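PDB 5J8N: exodeoxyribonuclease III from Methanosarcina mazei, which probably cleaves DNA at abasic sites and trims double-stranded DNA from its 3' ends, as a magnesium-dependent phosphodiesterase of the AP/ExoA repair family. Local coordinates for residues Leu27-Asp32 / Gln54-Tyr59; Ile33-Glu38 / Val71-Lys76. The protein carries 3 engineered substitutions. One frame throughout, in Å; residues are numbered along the deposited sequence.

Interaction 1: residues Leu27-Asp32 / Gln54-Tyr59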
loop_
_atom_site.group_PDB
_atom_site.type_symbol
_atom_site.label_atom_id
_atom_site.label_comp_id
_atom_site.label_asym_id
_atom_site.label_seq_id
_atom_site.Cartn_x
_atom_site.Cartn_y
_atom_site.Cartn_z
ATOM N N LEU A 27 -7.624 -16.036 -6.379
ATOM C CA LEU A 27 -8.584 -16.896 -7.056
ATOM C C LEU A 27 -9.815 -17.261 -6.195
ATOM O O LEU A 27 -10.779 -17.799 -6.719
ATOM C CB LEU A 27 -7.913 -18.197 -7.496
ATOM C CG LEU A 27 -6.826 -18.012 -8.563
ATOM C CD1 LEU A 27 -6.310 -19.361 -8.945
ATOM C CD2 LEU A 27 -7.372 -17.294 -9.772
ATOM N N GLU A 28 -9.744 -16.957 -4.905
ATOM C CA GLU A 28 -10.880 -17.150 -4.028
ATOM C C GLU A 28 -12.018 -16.167 -4.366
ATOM O O GLU A 28 -13.184 -16.397 -4.027
ATOM C CB GLU A 28 -10.423 -16.954 -2.568
ATOM C CG GLU A 28 -11.470 -17.383 -1.542
ATOM C CD GLU A 28 -10.944 -17.253 -0.132
ATOM O OE1 GLU A 28 -10.234 -16.281 0.200
ATOM O OE2 GLU A 28 -11.281 -18.185 0.634
ATOM N N HIS A 29 -11.660 -15.065 -5.006
ATOM C CA HIS A 29 -12.658 -14.034 -5.401
ATOM C C HIS A 29 -13.318 -13.318 -4.215
ATOM O O HIS A 29 -14.364 -12.704 -4.364
ATOM C CB HIS A 29 -13.703 -14.655 -6.323
ATOM C CG HIS A 29 -13.262 -14.669 -7.739
ATOM N ND1 HIS A 29 -13.755 -13.771 -8.658
ATOM C CD2 HIS A 29 -12.301 -15.376 -8.369
ATOM C CE1 HIS A 29 -13.158 -13.971 -9.817
ATOM N NE2 HIS A 29 -12.271 -14.937 -9.667
ATOM N N ARG A 30 -12.702 -13.452 -3.047
ATOM C CA ARG A 30 -13.216 -12.812 -1.848
ATOM C C ARG A 30 -13.162 -11.279 -1.972
ATOM O O ARG A 30 -14.052 -10.572 -1.450
ATOM C CB ARG A 30 -12.368 -13.286 -0.650
ATOM C CG ARG A 30 -12.881 -12.865 0.720
ATOM C CD ARG A 30 -12.129 -13.650 1.828
ATOM N NE ARG A 30 -12.674 -13.191 3.107
ATOM C CZ ARG A 30 -12.618 -13.888 4.245
ATOM N NH1 ARG A 30 -11.975 -15.048 4.290
ATOM N NH2 ARG A 30 -13.181 -13.415 5.345
ATOM N N PHE A 31 -12.173 -10.733 -2.692
ATOM C CA PHE A 31 -11.930 -9.284 -2.701
ATOM C C PHE A 31 -12.276 -8.676 -4.047
ATOM O O PHE A 31 -11.957 -9.236 -5.102
ATOM C CB PHE A 31 -10.479 -9.009 -2.297
ATOM C CG PHE A 31 -10.231 -9.441 -0.888
ATOM C CD1 PHE A 31 -10.671 -8.636 0.160
ATOM C CD2 PHE A 31 -9.677 -10.678 -0.605
ATOM C CE1 PHE A 31 -10.521 -9.027 1.498
ATOM C CE2 PHE A 31 -9.537 -11.077 0.764
ATOM C CZ PHE A 31 -9.959 -10.247 1.791
ATOM N N ASP A 32 -12.925 -7.508 -4.012
ATOM C CA ASP A 32 -13.227 -6.783 -5.234
ATOM C C ASP A 32 -11.981 -6.156 -5.872
ATOM O O ASP A 32 -11.918 -6.033 -7.084
ATOM C CB ASP A 32 -14.252 -5.682 -4.967
ATOM C CG ASP A 32 -15.553 -6.258 -4.458
ATOM O OD1 ASP A 32 -16.315 -6.785 -5.280
ATOM O OD2 ASP A 32 -15.804 -6.237 -3.246
ATOM N N GLN A 54 -8.965 -15.113 -14.282
ATOM C CA GLN A 54 -10.325 -14.973 -14.784
ATOM C C GLN A 54 -11.224 -14.291 -13.738
ATOM O O GLN A 54 -11.109 -14.555 -12.531
ATOM C CB GLN A 54 -10.915 -16.342 -15.178
ATOM C CG GLN A 54 -10.610 -17.516 -14.224
ATOM C CD GLN A 54 -9.125 -17.920 -14.166
ATOM O OE1 GLN A 54 -8.481 -18.124 -15.201
ATOM N NE2 GLN A 54 -8.579 -18.013 -12.952
ATOM N N GLY A 55 -12.122 -13.431 -14.220
ATOM C CA GLY A 55 -13.002 -12.629 -13.386
ATOM C C GLY A 55 -12.316 -11.400 -12.790
ATOM O O GLY A 55 -12.959 -10.692 -12.028
ATOM N N TYR A 56 -11.033 -11.187 -13.101
ATOM C CA TYR A 56 -10.324 -9.946 -12.691
ATOM C C TYR A 56 -9.653 -9.271 -13.884
ATOM O O TYR A 56 -9.137 -9.950 -14.745
ATOM C CB TYR A 56 -9.250 -10.193 -11.643
ATOM C CG TYR A 56 -9.754 -10.489 -10.256
ATOM C CD1 TYR A 56 -9.956 -9.466 -9.340
ATOM C CD2 TYR A 56 -9.974 -11.809 -9.860
ATOM C CE1 TYR A 56 -10.401 -9.731 -8.004
ATOM C CE2 TYR A 56 -10.435 -12.079 -8.556
ATOM C CZ TYR A 56 -10.628 -11.042 -7.642
ATOM O OH TYR A 56 -11.087 -11.341 -6.372
ATOM N N TYR A 57 -9.711 -7.957 -13.904
ATOM C CA TYR A 57 -8.826 -7.135 -14.721
ATOM C C TYR A 57 -7.548 -7.003 -13.929
ATOM O O TYR A 57 -7.580 -6.953 -12.692
ATOM C CB TYR A 57 -9.441 -5.772 -15.001
ATOM C CG TYR A 57 -10.704 -5.886 -15.830
ATOM C CD1 TYR A 57 -10.639 -5.873 -17.227
ATOM C CD2 TYR A 57 -11.963 -6.005 -15.230
ATOM C CE1 TYR A 57 -11.771 -5.994 -17.994
ATOM C CE2 TYR A 57 -13.115 -6.123 -16.008
ATOM C CZ TYR A 57 -12.998 -6.130 -17.390
ATOM O OH TYR A 57 -14.119 -6.249 -18.172
ATOM N N ASN A 58 -6.408 -6.896 -14.606
ATOM C CA ASN A 58 -5.192 -6.615 -13.855
ATOM C C ASN A 58 -4.301 -5.624 -14.580
ATOM O O ASN A 58 -4.306 -5.588 -15.815
ATOM C CB ASN A 58 -4.415 -7.914 -13.569
ATOM C CG ASN A 58 -3.729 -8.472 -14.783
ATOM O OD1 ASN A 58 -2.576 -8.129 -15.066
ATOM N ND2 ASN A 58 -4.446 -9.280 -15.568
ATOM N N TYR A 59 -3.580 -4.845 -13.771
ATOM C CA TYR A 59 -2.729 -3.744 -14.290
ATOM C C TYR A 59 -1.475 -3.699 -13.472
ATOM O O TYR A 59 -1.549 -3.738 -12.243
ATOM C CB TYR A 59 -3.466 -2.393 -14.215
ATOM C CG TYR A 59 -4.829 -2.500 -14.882
ATOM C CD1 TYR A 59 -4.944 -2.425 -16.246
ATOM C CD2 TYR A 59 -5.959 -2.770 -14.127
ATOM C CE1 TYR A 59 -6.188 -2.595 -16.857
ATOM C CE2 TYR A 59 -7.154 -2.944 -14.733
ATOM C CZ TYR A 59 -7.285 -2.846 -16.050
ATOM O OH TYR A 59 -8.498 -3.081 -16.678
HETATM O O HOH W 1 -9.915 -12.244 -3.962
#
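Y56 sends its ring across to the 27-32 loop, and its hydroxyl ends at the backbone carbonyl of F31. The bond from Y56 OH to F31 O is short, 2.6 Å, and lies in the carbonyl plane with a C=O...O angle of 150°. The phenol oxygen has a second partner: water 1 donates to Y56 OH at 2.8 Å and accepts from F31 N at 3.0 Å, so the phenol meets F31 O directly and F31 N through the water. With chi1 at -73°, Y56 CG stands beside the backbone N, which aims the ring at the 27-32 loop. H29, the first residue after helix 22-27 to leave helical geometry, at positive phi, sets one face of its imidazole over Y56 CE2, 3.5 Å from H29 CE1, the ring planes meeting obliquely at 47°. Segment 27-32 is the link from helix 22-27 to strand 33-37 in the alpha/beta sandwich of the DNase I-like fold. At the imidazole's edge, H29 NE2 makes a weak, bent bond of 3.1 Å to Q54 O, and G55 CA closes on the same edge. A phenylalanine in place of Y56 would probably keep the ring packed against H29 but leave F31 O without its hydroxyl donor and water 1 without one of its anchors. K76 also touches Y56, and F31 packs on N5 and I7 of strand 3-10.

Interaction 2: residues Ile33-Glu38 / Val71-Lys76. With MG (magnesium ion), chain B.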
loop_
_atom_site.group_PDB
_atom_site.type_symbol
_atom_site.label_atom_id
_atom_site.label_comp_id
_atom_site.label_asym_id
_atom_site.label_seq_id
_atom_site.Cartn_x
_atom_site.Cartn_y
_atom_site.Cartn_z
ATOM N N ILE A 33 -11.046 -5.758 -5.038
ATOM C CA ILE A 33 -9.792 -5.179 -5.481
ATOM C C ILE A 33 -8.689 -5.760 -4.687
ATOM O O ILE A 33 -8.794 -5.866 -3.458
ATOM C CB ILE A 33 -9.823 -3.637 -5.335
ATOM C CG1 ILE A 33 -10.998 -3.029 -6.109
ATOM C CG2 ILE A 33 -8.463 -3.043 -5.779
ATOM C CD1 ILE A 33 -11.153 -1.496 -5.852
ATOM N N VAL A 34 -7.638 -6.212 -5.378
ATOM C CA VAL A 34 -6.428 -6.759 -4.709
ATOM C C VAL A 34 -5.245 -5.937 -5.243
ATOM O O VAL A 34 -4.975 -5.955 -6.455
ATOM C CB VAL A 34 -6.234 -8.239 -5.069
ATOM C CG1 VAL A 34 -4.922 -8.794 -4.441
ATOM C CG2 VAL A 34 -7.440 -9.087 -4.624
ATOM N N CYS A 35 -4.605 -5.239 -4.345
ATOM C CA CYS A 35 -3.415 -4.434 -4.681
ATOM C C CYS A 35 -2.189 -5.135 -4.141
ATOM O O CYS A 35 -2.171 -5.520 -2.953
ATOM C CB CYS A 35 -3.490 -3.015 -4.095
ATOM S SG CYS A 35 -4.779 -2.017 -4.874
ATOM N N VAL A 36 -1.136 -5.240 -4.946
ATOM C CA VAL A 36 0.141 -5.819 -4.503
ATOM C C VAL A 36 1.230 -4.778 -4.685
ATOM O O VAL A 36 1.245 -3.981 -5.665
ATOM C CB VAL A 36 0.476 -7.137 -5.223
ATOM C CG1 VAL A 36 -0.517 -8.241 -4.796
ATOM C CG2 VAL A 36 0.557 -6.990 -6.732
ATOM N N GLN A 37 2.158 -4.763 -3.736
ATOM C CA GLN A 37 3.377 -3.938 -3.834
ATOM C C GLN A 37 4.609 -4.800 -3.774
ATOM O O GLN A 37 4.665 -5.889 -3.181
ATOM C CB GLN A 37 3.445 -2.869 -2.745
ATOM C CG GLN A 37 2.196 -1.986 -2.739
ATOM C CD GLN A 37 1.119 -2.552 -1.846
ATOM O OE1 GLN A 37 1.419 -3.171 -0.818
ATOM N NE2 GLN A 37 -0.138 -2.334 -2.201
ATOM N N GLU A 38 5.649 -4.252 -4.389
ATOM C CA GLU A 38 6.962 -4.877 -4.481
ATOM C C GLU A 38 6.858 -6.230 -5.188
ATOM O O GLU A 38 7.216 -7.290 -4.684
ATOM C CB GLU A 38 7.700 -5.010 -3.142
ATOM C CG GLU A 38 9.200 -5.214 -3.423
ATOM C CD GLU A 38 10.036 -5.374 -2.232
ATOM O OE1 GLU A 38 9.527 -5.718 -1.149
ATOM O OE2 GLU A 38 11.267 -5.248 -2.379
ATOM N N VAL A 71 4.393 -2.475 -8.770
ATOM C CA VAL A 71 3.085 -2.619 -8.103
ATOM C C VAL A 71 2.033 -3.092 -9.099
ATOM O O VAL A 71 2.214 -2.929 -10.312
ATOM C CB VAL A 71 2.581 -1.312 -7.433
ATOM C CG1 VAL A 71 3.544 -0.798 -6.390
ATOM C CG2 VAL A 71 2.276 -0.214 -8.454
ATOM N N GLY A 72 0.955 -3.706 -8.597
ATOM C CA GLY A 72 -0.117 -4.130 -9.499
ATOM C C GLY A 72 -1.451 -4.077 -8.771
ATOM O O GLY A 72 -1.520 -4.162 -7.531
ATOM N N THR A 73 -2.494 -3.935 -9.566
ATOM C CA THR A 73 -3.871 -3.876 -9.073
ATOM C C THR A 73 -4.714 -4.809 -9.894
ATOM O O THR A 73 -4.743 -4.768 -11.106
ATOM C CB THR A 73 -4.418 -2.450 -9.199
ATOM O OG1 THR A 73 -3.667 -1.625 -8.321
ATOM C CG2 THR A 73 -5.911 -2.360 -8.830
ATOM N N PHE A 74 -5.430 -5.673 -9.179
ATOM C CA PHE A 74 -6.486 -6.528 -9.732
ATOM C C PHE A 74 -7.845 -6.016 -9.318
ATOM O O PHE A 74 -8.030 -5.671 -8.154
ATOM C CB PHE A 74 -6.360 -7.960 -9.186
ATOM C CG PHE A 74 -5.064 -8.634 -9.493
ATOM C CD1 PHE A 74 -3.927 -8.399 -8.690
ATOM C CD2 PHE A 74 -4.989 -9.531 -10.539
ATOM C CE1 PHE A 74 -2.721 -9.072 -8.960
ATOM C CE2 PHE A 74 -3.793 -10.192 -10.836
ATOM C CZ PHE A 74 -2.671 -9.949 -10.017
ATOM N N SER A 75 -8.818 -6.005 -10.225
ATOM C CA SER A 75 -10.164 -5.601 -9.813
ATOM C C SER A 75 -11.182 -6.336 -10.623
ATOM O O SER A 75 -11.048 -6.588 -11.831
ATOM C CB SER A 75 -10.385 -4.058 -9.890
ATOM O OG SER A 75 -10.119 -3.567 -11.168
ATOM N N LYS A 76 -12.301 -6.626 -9.960
ATOM C CA LYS A 76 -13.409 -7.262 -10.656
ATOM C C LYS A 76 -14.043 -6.326 -11.695
ATOM O O LYS A 76 -14.475 -6.795 -12.749
ATOM C CB LYS A 76 -14.496 -7.736 -9.654
ATOM C CG LYS A 76 -13.974 -8.823 -8.723
ATOM C CD LYS A 76 -15.116 -9.419 -7.869
ATOM C CE LYS A 76 -14.587 -10.472 -6.907
ATOM N NZ LYS A 76 -15.752 -11.180 -6.262
HETATM MG MG MG B . 10.362 -6.104 0.686
HETATM O O HOH W 2 12.259 -5.730 -0.045
HETATM O O HOH W 3 11.125 -6.350 2.530
HETATM O O HOH W 4 8.504 -6.607 1.498
HETATM O O HOH W 5 9.996 -4.017 1.030
#
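Strands 33-37 and 71-75 run antiparallel, their axes 4.6 Å apart at the closest and their directions 169° from each other, with V34-F74 and V36-G72 as hydrogen-bonded pairs between the non-hydrogen-bonded pairs I33-S75, C35-T73 and Q37-V71. They are inner neighbours in one of the two sheets of the DNase I-like sandwich, and strand 3-10 flanks 33-37 on its other edge. The bond from F74 N to V34 O is nearly straight, 2.8 Å at 176°.

The side chains divide between two faces. Toward helix 22-27 go V34, V36 and F74: V34 CB meets F74 CB at 4.1 Å, while F74 CG, beside its backbone N (chi1 -60°), places the ring so that its edge, at CD1, comes 3.5 Å from V34 O. F22 and L26 cover this side. Toward strand 106-111 of the second sheet, I33 CG2 lies alongside T73 CG2 at 4.0 Å, and C35 SG approaches T73 OG1 at 3.6 Å. N109 bonds both T73 OG1 and Q37 NE2, S8 also takes a bond from Q37, and S75 OG has its partners in N77 and Y102.

Just past the strand, E38 extends its chain to the magnesium ion, which N12 also binds. E38 OE1 coordinates the ion at 2.0 Å, and E38 OE2 accepts a 2.6 Å hydrogen bond from water 2, itself a magnesium ligand.

How the interactions relate
Interactions 1 and 2 show how neighbouring contacts share a sheet: their centres lie 9 Å apart, and their segments alternate along the chain as 27-32, 33-38, 54-59 and 71-76. The loop of interaction 1 runs straight into strand 33-37, and strand 57-61, at the sheet's outer edge, pairs with strand 71-75, joined by a probable hydrogen bond from Y57 N to S75 O, 2.8 Å. K76 ties the two contacts as well, its NZ 2.8 Å from H29 O in a probable hydrogen bond. Interaction 1 thus sits at the partly exposed end of these strands, away from the annotated sites, whereas interaction 2 carries the sheet inward to the magnesium ion.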